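Local structure of leucine aminopeptidase 1 (Caenorhabditis elegans, 2HC9) at residues Lys107-Val112 with Arg142-Asn147; Val112-Tyr117 with Asp149-Lys154; Gly365-Leu370 with Ile458-Glu463. The protein releases N-terminal amino acids, preferably leucine, from peptides as a zinc-dependent M17 aminopeptidase, and probably serves as a digestive enzyme. The protein carries 1 engineered substitution. All blocks are in the same frame, centred on the assembly; numbering follows the deposited sequence.

Contact 1 of 3, residues Lys107-Val112 with Arg142-Asn147. With SO4 (sulfate ion), chain F.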
loop_
_atom_site.group_PDB
_atom_site.type_symbol
_atom_site.label_atom_id
_atom_site.label_comp_id
_atom_site.label_asym_id
_atom_site.label_seq_id
_atom_site.Cartn_x
_atom_site.Cartn_y
_atom_site.Cartn_z
ATOM N N LYS A 107 28.383 41.902 -7.564
ATOM C CA LYS A 107 29.687 41.391 -8.003
ATOM C C LYS A 107 30.397 40.645 -6.878
ATOM O O LYS A 107 31.034 39.607 -7.120
ATOM C CB LYS A 107 30.591 42.552 -8.493
ATOM C CG LYS A 107 29.981 43.417 -9.587
ATOM C CD LYS A 107 29.560 42.588 -10.797
ATOM C CE LYS A 107 29.031 43.484 -11.917
ATOM N NZ LYS A 107 28.905 42.790 -13.241
ATOM N N ASN A 108 30.316 41.212 -5.669
ATOM C CA ASN A 108 31.081 40.746 -4.504
ATOM C C ASN A 108 30.150 40.368 -3.353
ATOM O O ASN A 108 29.188 41.092 -3.048
ATOM C CB ASN A 108 32.016 41.854 -3.993
ATOM C CG ASN A 108 32.867 42.459 -5.097
ATOM O OD1 ASN A 108 32.852 43.672 -5.318
ATOM N ND2 ASN A 108 33.618 41.622 -5.781
ATOM N N VAL A 109 30.448 39.253 -2.689
ATOM C CA VAL A 109 29.878 39.001 -1.356
ATOM C C VAL A 109 30.970 39.033 -0.305
ATOM O O VAL A 109 31.946 38.291 -0.378
ATOM C CB VAL A 109 29.106 37.686 -1.273
ATOM C CG1 VAL A 109 28.345 37.616 0.076
ATOM C CG2 VAL A 109 28.130 37.617 -2.436
ATOM N N HIS A 110 30.802 39.916 0.664
ATOM C CA HIS A 110 31.796 40.086 1.698
ATOM C C HIS A 110 31.232 39.556 3.030
ATOM O O HIS A 110 30.240 40.106 3.545
ATOM C CB HIS A 110 32.134 41.581 1.820
ATOM C CG HIS A 110 33.374 41.859 2.624
ATOM N ND1 HIS A 110 33.782 43.138 2.936
ATOM C CD2 HIS A 110 34.300 41.027 3.161
ATOM C CE1 HIS A 110 34.905 43.082 3.637
ATOM N NE2 HIS A 110 35.238 41.815 3.790
ATOM N N PHE A 111 31.846 38.497 3.559
ATOM C CA PHE A 111 31.526 38.026 4.924
ATOM C C PHE A 111 32.514 38.594 5.910
ATOM O O PHE A 111 33.732 38.492 5.718
ATOM C CB PHE A 111 31.527 36.489 5.048
ATOM C CG PHE A 111 30.430 35.838 4.251
ATOM C CD1 PHE A 111 29.224 35.495 4.859
ATOM C CD2 PHE A 111 30.582 35.654 2.873
ATOM C CE1 PHE A 111 28.181 34.949 4.099
ATOM C CE2 PHE A 111 29.555 35.105 2.102
ATOM C CZ PHE A 111 28.350 34.745 2.708
ATOM N N VAL A 112 31.969 39.150 6.980
ATOM C CA VAL A 112 32.764 39.442 8.168
ATOM C C VAL A 112 32.370 38.432 9.246
ATOM O O VAL A 112 31.271 38.499 9.817
ATOM C CB VAL A 112 32.548 40.866 8.681
ATOM C CG1 VAL A 112 33.398 41.074 9.952
ATOM C CG2 VAL A 112 32.958 41.891 7.591
ATOM N N ARG A 142 25.049 33.842 -12.288
ATOM C CA ARG A 142 25.983 34.907 -11.901
ATOM C C ARG A 142 27.172 34.298 -11.183
ATOM O O ARG A 142 26.999 33.426 -10.331
ATOM C CB ARG A 142 25.288 35.922 -10.981
ATOM C CG ARG A 142 24.107 36.643 -11.627
ATOM C CD ARG A 142 24.577 37.564 -12.749
ATOM N NE ARG A 142 23.443 38.260 -13.357
ATOM C CZ ARG A 142 22.796 37.835 -14.443
ATOM N NH1 ARG A 142 23.175 36.717 -15.071
ATOM N NH2 ARG A 142 21.776 38.542 -14.914
ATOM N N GLU A 143 28.376 34.748 -11.523
ATOM C CA GLU A 143 29.546 34.364 -10.739
ATOM C C GLU A 143 29.927 35.513 -9.817
ATOM O O GLU A 143 29.947 36.686 -10.229
ATOM C CB GLU A 143 30.736 33.973 -11.635
ATOM C CG GLU A 143 30.429 32.967 -12.773
ATOM C CD GLU A 143 29.763 31.662 -12.312
ATOM O OE1 GLU A 143 29.900 31.252 -11.130
ATOM O OE2 GLU A 143 29.090 31.029 -13.153
ATOM N N LEU A 144 30.243 35.171 -8.574
ATOM C CA LEU A 144 30.493 36.173 -7.554
ATOM C C LEU A 144 31.900 36.019 -7.056
ATOM O O LEU A 144 32.492 34.936 -7.110
ATOM C CB LEU A 144 29.537 35.986 -6.365
ATOM C CG LEU A 144 28.037 36.081 -6.674
ATOM C CD1 LEU A 144 27.224 35.701 -5.460
ATOM C CD2 LEU A 144 27.662 37.459 -7.087
ATOM N N ASN A 145 32.434 37.113 -6.543
ATOM C CA ASN A 145 33.697 37.086 -5.846
ATOM C C ASN A 145 33.365 37.094 -4.358
ATOM O O ASN A 145 32.819 38.079 -3.846
ATOM C CB ASN A 145 34.525 38.316 -6.269
ATOM C CG ASN A 145 35.673 38.614 -5.329
ATOM O OD1 ASN A 145 36.524 37.768 -5.070
ATOM N ND2 ASN A 145 35.702 39.839 -4.816
ATOM N N VAL A 146 33.655 35.985 -3.675
ATOM C CA VAL A 146 33.353 35.874 -2.238
ATOM C C VAL A 146 34.629 35.991 -1.410
ATOM O O VAL A 146 35.612 35.293 -1.667
ATOM C CB VAL A 146 32.610 34.558 -1.899
ATOM C CG1 VAL A 146 32.326 34.446 -0.398
ATOM C CG2 VAL A 146 31.322 34.437 -2.744
ATOM N N ASN A 147 34.617 36.903 -0.440
ATOM C CA ASN A 147 35.679 36.974 0.564
ATOM C C ASN A 147 35.084 36.695 1.944
ATOM O O ASN A 147 34.208 37.431 2.401
ATOM C CB ASN A 147 36.333 38.361 0.572
ATOM C CG ASN A 147 37.245 38.566 -0.631
ATOM O OD1 ASN A 147 38.353 38.028 -0.701
ATOM N ND2 ASN A 147 36.758 39.323 -1.592
HETATM S S SO4 F . 20.613 36.846 -17.994
HETATM O O1 SO4 F . 21.953 36.262 -18.031
HETATM O O2 SO4 F . 20.609 38.130 -18.688
HETATM O O3 SO4 F . 19.657 35.942 -18.637
HETATM O O4 SO4 F . 20.195 37.051 -16.608
HETATM O O HOH W 1 31.979 39.214 -9.838
#
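Val109 and Val146 pair across neighbouring parallel strands, CB of the first touching CG2 of the second, and four hydrogen bonds stitch the backbone around them. Val109 is held at both of its polar atoms: its N gives a bond to Asn145 O (2.9 Å), and its O receives Asn147 N (3.0 Å). On either side of these, Asn145 N bonds to Lys107 O, nearly straight at 171°, and Phe111 N bonds to Asn147 O at 2.8 Å. This is the tight part of the contact. On the valine face, CG2 of Val109, placed beside its own backbone N (CG1 is anti to it, chi1 -170°), meets Leu144 CD1 at 3.7 Å. Two residues along, the edge of the Phe111 ring comes up to Val146, with CE2 lying 3.8 Å from CG1. On the face of His110 and Asn147, the imidazole turns its edge to the backbone O of Asn147, 3.7 Å from CD2, while its NE2 hydrogen-bonds to Asp149 OD2.

Toward Lys107 and Arg142 the pairing opens to solvent. A water donates to both Lys107 O (2.9 Å) and Glu143 O, bridging the two carbonyls where the backbone ladder ends. Farther out, Arg142 turns its guanidinium edge to a sulfate, probably from the crystallisation liquor, with NH2 2.8 Å from O4; its NE makes a salt bridge to Glu104.

Strand 108-114 is flanked by strand 18-25 on its other edge, and strand 145-151 by strand 3-8. Helix 36-42 packs on His110 through Val41, and helix 120-128 connects this beta-alpha-beta unit.

Contact 2 of 3, residues Val112-Tyr117 with Asp149-Lys154. With GOL (glycerol), chain R.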
loop_
_atom_site.group_PDB
_atom_site.type_symbol
_atom_site.label_atom_id
_atom_site.label_comp_id
_atom_site.label_asym_id
_atom_site.label_seq_id
_atom_site.Cartn_x
_atom_site.Cartn_y
_atom_site.Cartn_z
ATOM N N VAL A 112 31.969 39.150 6.980
ATOM C CA VAL A 112 32.764 39.442 8.168
ATOM C C VAL A 112 32.370 38.432 9.246
ATOM O O VAL A 112 31.271 38.499 9.817
ATOM C CB VAL A 112 32.548 40.866 8.681
ATOM C CG1 VAL A 112 33.398 41.074 9.952
ATOM C CG2 VAL A 112 32.958 41.891 7.591
ATOM N N LEU A 113 33.279 37.511 9.492
ATOM C CA LEU A 113 33.039 36.397 10.423
ATOM C C LEU A 113 33.760 36.640 11.747
ATOM O O LEU A 113 34.985 36.489 11.836
ATOM C CB LEU A 113 33.492 35.071 9.793
ATOM C CG LEU A 113 33.420 33.805 10.685
ATOM C CD1 LEU A 113 31.970 33.522 11.121
ATOM C CD2 LEU A 113 33.975 32.607 9.927
ATOM N N PHE A 114 32.984 36.981 12.779
ATOM C CA PHE A 114 33.531 37.123 14.137
ATOM C C PHE A 114 33.434 35.788 14.856
ATOM O O PHE A 114 32.402 35.456 15.410
ATOM C CB PHE A 114 32.731 38.159 14.923
ATOM C CG PHE A 114 32.871 39.557 14.394
ATOM C CD1 PHE A 114 34.050 40.277 14.597
ATOM C CD2 PHE A 114 31.808 40.167 13.731
ATOM C CE1 PHE A 114 34.185 41.595 14.115
ATOM C CE2 PHE A 114 31.922 41.485 13.244
ATOM C CZ PHE A 114 33.118 42.198 13.443
ATOM N N ALA A 115 34.500 35.014 14.836
ATOM C CA ALA A 115 34.428 33.670 15.399
ATOM C C ALA A 115 35.649 33.467 16.245
ATOM O O ALA A 115 36.759 33.860 15.867
ATOM C CB ALA A 115 34.346 32.627 14.296
ATOM N N GLU A 116 35.444 32.854 17.404
ATOM C CA GLU A 116 36.526 32.381 18.246
ATOM C C GLU A 116 37.237 31.243 17.557
ATOM O O GLU A 116 36.648 30.553 16.729
ATOM C CB GLU A 116 35.978 31.885 19.584
ATOM C CG GLU A 116 35.650 32.989 20.562
ATOM C CD GLU A 116 36.750 33.215 21.582
ATOM O OE1 GLU A 116 37.772 33.841 21.229
ATOM O OE2 GLU A 116 36.585 32.771 22.741
ATOM N N TYR A 117 38.494 31.023 17.919
ATOM C CA TYR A 117 39.351 30.073 17.216
ATOM C C TYR A 117 38.747 28.666 17.049
ATOM O O TYR A 117 38.848 28.077 15.969
ATOM C CB TYR A 117 40.672 29.987 17.968
ATOM C CG TYR A 117 41.818 29.412 17.224
ATOM C CD1 TYR A 117 42.107 29.798 15.920
ATOM C CD2 TYR A 117 42.643 28.485 17.844
ATOM C CE1 TYR A 117 43.196 29.274 15.257
ATOM C CE2 TYR A 117 43.710 27.954 17.196
ATOM C CZ TYR A 117 43.988 28.342 15.922
ATOM O OH TYR A 117 45.080 27.787 15.316
ATOM N N ASP A 149 36.176 37.012 5.481
ATOM C CA ASP A 149 37.163 37.655 6.351
ATOM C C ASP A 149 36.946 37.269 7.803
ATOM O O ASP A 149 35.958 37.651 8.444
ATOM C CB ASP A 149 37.112 39.182 6.173
ATOM C CG ASP A 149 37.645 39.625 4.809
ATOM O OD1 ASP A 149 38.113 38.761 4.018
ATOM O OD2 ASP A 149 37.595 40.836 4.534
ATOM N N VAL A 150 37.892 36.499 8.316
ATOM C CA VAL A 150 37.761 35.958 9.641
ATOM C C VAL A 150 38.453 36.934 10.587
ATOM O O VAL A 150 39.621 37.284 10.379
ATOM C CB VAL A 150 38.431 34.583 9.755
ATOM C CG1 VAL A 150 38.267 34.046 11.168
ATOM C CG2 VAL A 150 37.850 33.596 8.725
ATOM N N VAL A 151 37.718 37.355 11.612
ATOM C CA VAL A 151 38.255 38.213 12.675
ATOM C C VAL A 151 38.510 37.316 13.883
ATOM O O VAL A 151 37.582 36.969 14.641
ATOM C CB VAL A 151 37.254 39.315 13.054
ATOM C CG1 VAL A 151 37.841 40.214 14.152
ATOM C CG2 VAL A 151 36.882 40.149 11.819
ATOM N N CYS A 152 39.763 36.904 14.019
ATOM C CA CYS A 152 40.173 35.968 15.060
ATOM C C CYS A 152 41.673 36.138 15.268
ATOM O O CYS A 152 42.449 35.936 14.333
ATOM C CB CYS A 152 39.852 34.519 14.650
ATOM S SG CYS A 152 40.445 33.241 15.820
ATOM N N ASP A 153 42.058 36.480 16.502
ATOM C CA ASP A 153 43.453 36.748 16.898
ATOM C C ASP A 153 44.438 35.655 16.488
ATOM O O ASP A 153 45.518 35.932 15.971
ATOM C CB ASP A 153 43.550 36.897 18.423
ATOM C CG ASP A 153 42.941 38.185 18.934
ATOM O OD1 ASP A 153 43.034 39.219 18.237
ATOM O OD2 ASP A 153 42.378 38.163 20.055
ATOM N N LYS A 154 44.069 34.411 16.768
ATOM C CA LYS A 154 44.999 33.307 16.692
ATOM C C LYS A 154 45.207 32.806 15.253
ATOM O O LYS A 154 46.168 32.091 14.977
ATOM C CB LYS A 154 44.519 32.168 17.592
ATOM C CG LYS A 154 44.757 32.400 19.064
ATOM C CD LYS A 154 44.268 31.224 19.882
ATOM C CE LYS A 154 44.451 31.489 21.371
ATOM N NZ LYS A 154 44.043 30.316 22.213
HETATM C C1 GOL R . 39.801 31.852 21.473
HETATM O O1 GOL R . 40.396 30.591 21.710
HETATM C C2 GOL R . 40.197 32.392 20.100
HETATM O O2 GOL R . 39.095 33.021 19.524
HETATM C C3 GOL R . 41.275 33.459 20.188
HETATM O O3 GOL R . 41.412 34.040 18.916
#
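Backbone pairing joins Leu113 to both Asp149 and Val151. Leu113 N bonds to Asp149 O at 2.9 Å, and Val151 N returns a bond to Leu113 O, almost straight at 177°. Beyond this pair the strands splay: Ala115 O and Val151 O, two acceptors, face each other at 3.4 Å without a bond.

Apolar contacts follow the two faces. Leu113 and Val150 lie alongside each other, pointing the same way. On the opposite face the Phe114 ring leans against Val151, its CD1 3.7 Å from CB and its CE1 near both methyls; CG of Phe114 stands beside the backbone N (chi1 -67°), which swings the ring toward that neighbour. Val112 CG1 reaches CG2 of Val151.

These are the C-terminal ends of two parallel strands of the N-terminal domain's sheet, joined through helix 120-128 in a beta-alpha-beta crossover. His123 and Val124 of that helix cover Leu113, while Phe38 meets Phe114 edge-to-face from the other side.

Aromatic contacts take over past the strand ends. Lys154 lays CB over the centre of the Tyr117 ring, a CH-pi contact 12° off the normal and 3.8 Å from the centroid, and its extended chain runs across the ring, the two side chains crossing at about a right angle. Cys152 SG approaches the same ring obliquely, 3.8 Å from CD1, in a sulfur-aromatic contact.

A glycerol, probably from the crystallisation liquor, lies among the polar groups, its exact placement doubtful: Tyr117 N bonds to its O2 and Lys154 N, weakly, to its O3.

Contact 3 of 3, residues Gly365-Leu370 with Ile458-Glu463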
loop_
_atom_site.group_PDB
_atom_site.type_symbol
_atom_site.label_atom_id
_atom_site.label_comp_id
_atom_site.label_asym_id
_atom_site.label_seq_id
_atom_site.Cartn_x
_atom_site.Cartn_y
_atom_site.Cartn_z
ATOM N N GLY A 365 18.606 4.405 4.121
ATOM C CA GLY A 365 17.507 5.206 4.639
ATOM C C GLY A 365 17.309 5.036 6.145
ATOM O O GLY A 365 16.915 5.988 6.837
ATOM N N ALA A 366 17.616 3.835 6.655
ATOM C CA ALA A 366 17.517 3.549 8.095
ATOM C C ALA A 366 18.420 4.430 8.957
ATOM O O ALA A 366 18.122 4.652 10.137
ATOM C CB ALA A 366 17.821 2.096 8.358
ATOM N N GLN A 367 19.516 4.935 8.378
ATOM C CA GLN A 367 20.468 5.770 9.142
ATOM C C GLN A 367 19.793 6.968 9.862
ATOM O O GLN A 367 20.118 7.251 11.004
ATOM C CB GLN A 367 21.671 6.174 8.248
ATOM C CG GLN A 367 22.594 7.272 8.832
ATOM C CD GLN A 367 22.034 8.667 8.575
ATOM O OE1 GLN A 367 21.695 9.012 7.437
ATOM N NE2 GLN A 367 21.899 9.457 9.634
ATOM N N ALA A 368 18.841 7.637 9.195
ATOM C CA ALA A 368 18.111 8.781 9.774
ATOM C C ALA A 368 17.326 8.378 11.043
ATOM O O ALA A 368 17.100 9.206 11.936
ATOM C CB ALA A 368 17.166 9.378 8.741
ATOM N N TRP A 369 16.897 7.112 11.110
ATOM C CA TRP A 369 16.163 6.634 12.306
ATOM C C TRP A 369 17.107 6.331 13.480
ATOM O O TRP A 369 16.677 6.183 14.627
ATOM C CB TRP A 369 15.290 5.414 11.959
ATOM C CG TRP A 369 14.200 5.736 10.955
ATOM C CD1 TRP A 369 14.365 6.266 9.688
ATOM C CD2 TRP A 369 12.795 5.537 11.118
ATOM N NE1 TRP A 369 13.143 6.416 9.078
ATOM C CE2 TRP A 369 12.164 5.981 9.936
ATOM C CE3 TRP A 369 12.012 5.029 12.143
ATOM C CZ2 TRP A 369 10.784 5.914 9.755
ATOM C CZ3 TRP A 369 10.627 4.981 11.968
ATOM C CH2 TRP A 369 10.032 5.420 10.786
ATOM N N LEU A 370 18.396 6.224 13.186
ATOM C CA LEU A 370 19.386 5.990 14.216
ATOM C C LEU A 370 20.001 7.305 14.714
ATOM O O LEU A 370 20.022 7.577 15.925
ATOM C CB LEU A 370 20.455 5.018 13.703
ATOM C CG LEU A 370 21.439 4.439 14.739
ATOM C CD1 LEU A 370 21.979 3.083 14.224
ATOM C CD2 LEU A 370 22.617 5.418 14.961
ATOM N N ILE A 458 26.326 8.266 5.930
ATOM C CA ILE A 458 26.070 9.707 5.839
ATOM C C ILE A 458 24.870 10.010 4.924
ATOM O O ILE A 458 24.730 11.132 4.420
ATOM C CB ILE A 458 27.333 10.486 5.354
ATOM C CG1 ILE A 458 27.750 10.037 3.927
ATOM C CG2 ILE A 458 28.491 10.270 6.334
ATOM C CD1 ILE A 458 28.731 11.034 3.215
ATOM N N ALA A 459 23.982 9.030 4.737
ATOM C CA ALA A 459 22.879 9.196 3.784
ATOM C C ALA A 459 22.138 10.517 3.970
ATOM O O ALA A 459 21.950 11.277 3.013
ATOM C CB ALA A 459 21.918 8.011 3.896
ATOM N N ALA A 460 21.695 10.798 5.190
ATOM C CA ALA A 460 20.924 12.029 5.426
ATOM C C ALA A 460 21.794 13.290 5.584
ATOM O O ALA A 460 21.453 14.330 5.009
ATOM C CB ALA A 460 19.947 11.860 6.633
ATOM N N PRO A 461 22.874 13.240 6.413
ATOM C CA PRO A 461 23.659 14.498 6.561
ATOM C C PRO A 461 24.377 14.993 5.318
ATOM O O PRO A 461 24.831 16.142 5.305
ATOM C CB PRO A 461 24.699 14.182 7.654
ATOM C CG PRO A 461 24.684 12.715 7.825
ATOM C CD PRO A 461 23.355 12.179 7.315
ATOM N N ALA A 462 24.475 14.144 4.294
ATOM C CA ALA A 462 25.089 14.537 3.015
ATOM C C ALA A 462 24.235 15.509 2.210
ATOM O O ALA A 462 24.694 16.011 1.185
ATOM C CB ALA A 462 25.411 13.301 2.158
ATOM N N GLU A 463 23.003 15.776 2.650
ATOM C CA GLU A 463 22.117 16.639 1.874
ATOM C C GLU A 463 21.176 17.433 2.753
ATOM O O GLU A 463 20.801 16.969 3.829
ATOM C CB GLU A 463 21.321 15.798 0.883
ATOM C CG GLU A 463 20.435 14.733 1.531
ATOM C CD GLU A 463 19.684 13.957 0.463
ATOM O OE1 GLU A 463 20.324 13.189 -0.260
ATOM O OE2 GLU A 463 18.479 14.160 0.316
#
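Ala460 N donates a hydrogen bond to Gln367 OE1 at 2.9 Å, with an N-H...O angle of 163°. The donor is tilted 20° from the plane of the side-chain amide. This is the one hydrogen bond between 365-370 and 458-463, and small apolar groups gather about the acceptor. CB of Ala460 comes to 3.4 Å from OE1, CD of Pro461 to 3.6 Å, and CB of Ala459 to 3.7 Å. Gln367 reaches across because CG lies anti to the backbone N (chi1 168°) and the chain then bends at chi2, bringing the amide to the start of the turn. The amide's other end is held too: NE2 bonds to Ser371 OG and Gly372 O, so its rotation is set. A leucine here would probably leave Ala460 N without its acceptor in a buried place, and would also give up the bonds to Ser371 and Gly372. The methyls of Ala368 and Ala460 meet at 4.3 Å.

Residues 460-463 form a type I beta turn, and Glu463, which ends it, makes a salt bridge to Arg274. The contact borders the active site: the side chain of Ala459 lies about 8 Å from a bound zinc ion, consistent with the substrate-side pocket that this alanine helps to line in M17 relatives. The bond and the alanine contact join the short, weakly bonded helix 367-371 to the loop after strand 452-457. Helix 433-442 packs on Ala366 and Gln367 through Ser434, strand 376-380 adds Ala377 against Gln367 and Leu370, and Trp369 of the second subunit packs against Ala366 and Leu370.

Overall arrangement
From the N terminus, the first element to enter any contact is strand 108-114, which supplies one side of contacts 1 and 2. The chain then passes through helix 120-128 and returns along strand 145-151, where the two contacts close in turn, each over a loop of about thirty residues. Their segments alternate, so the contacts cross rather than nest; they share Val112 and fasten successive lengths of one parallel strand pair in the N-terminal domain. Contact 3 follows in series, within the catalytic domain, and closes a longer loop of 87 residues between helix 367-371 and the turn after strand 452-457. Its centre lies about 32 Å from those of the other two.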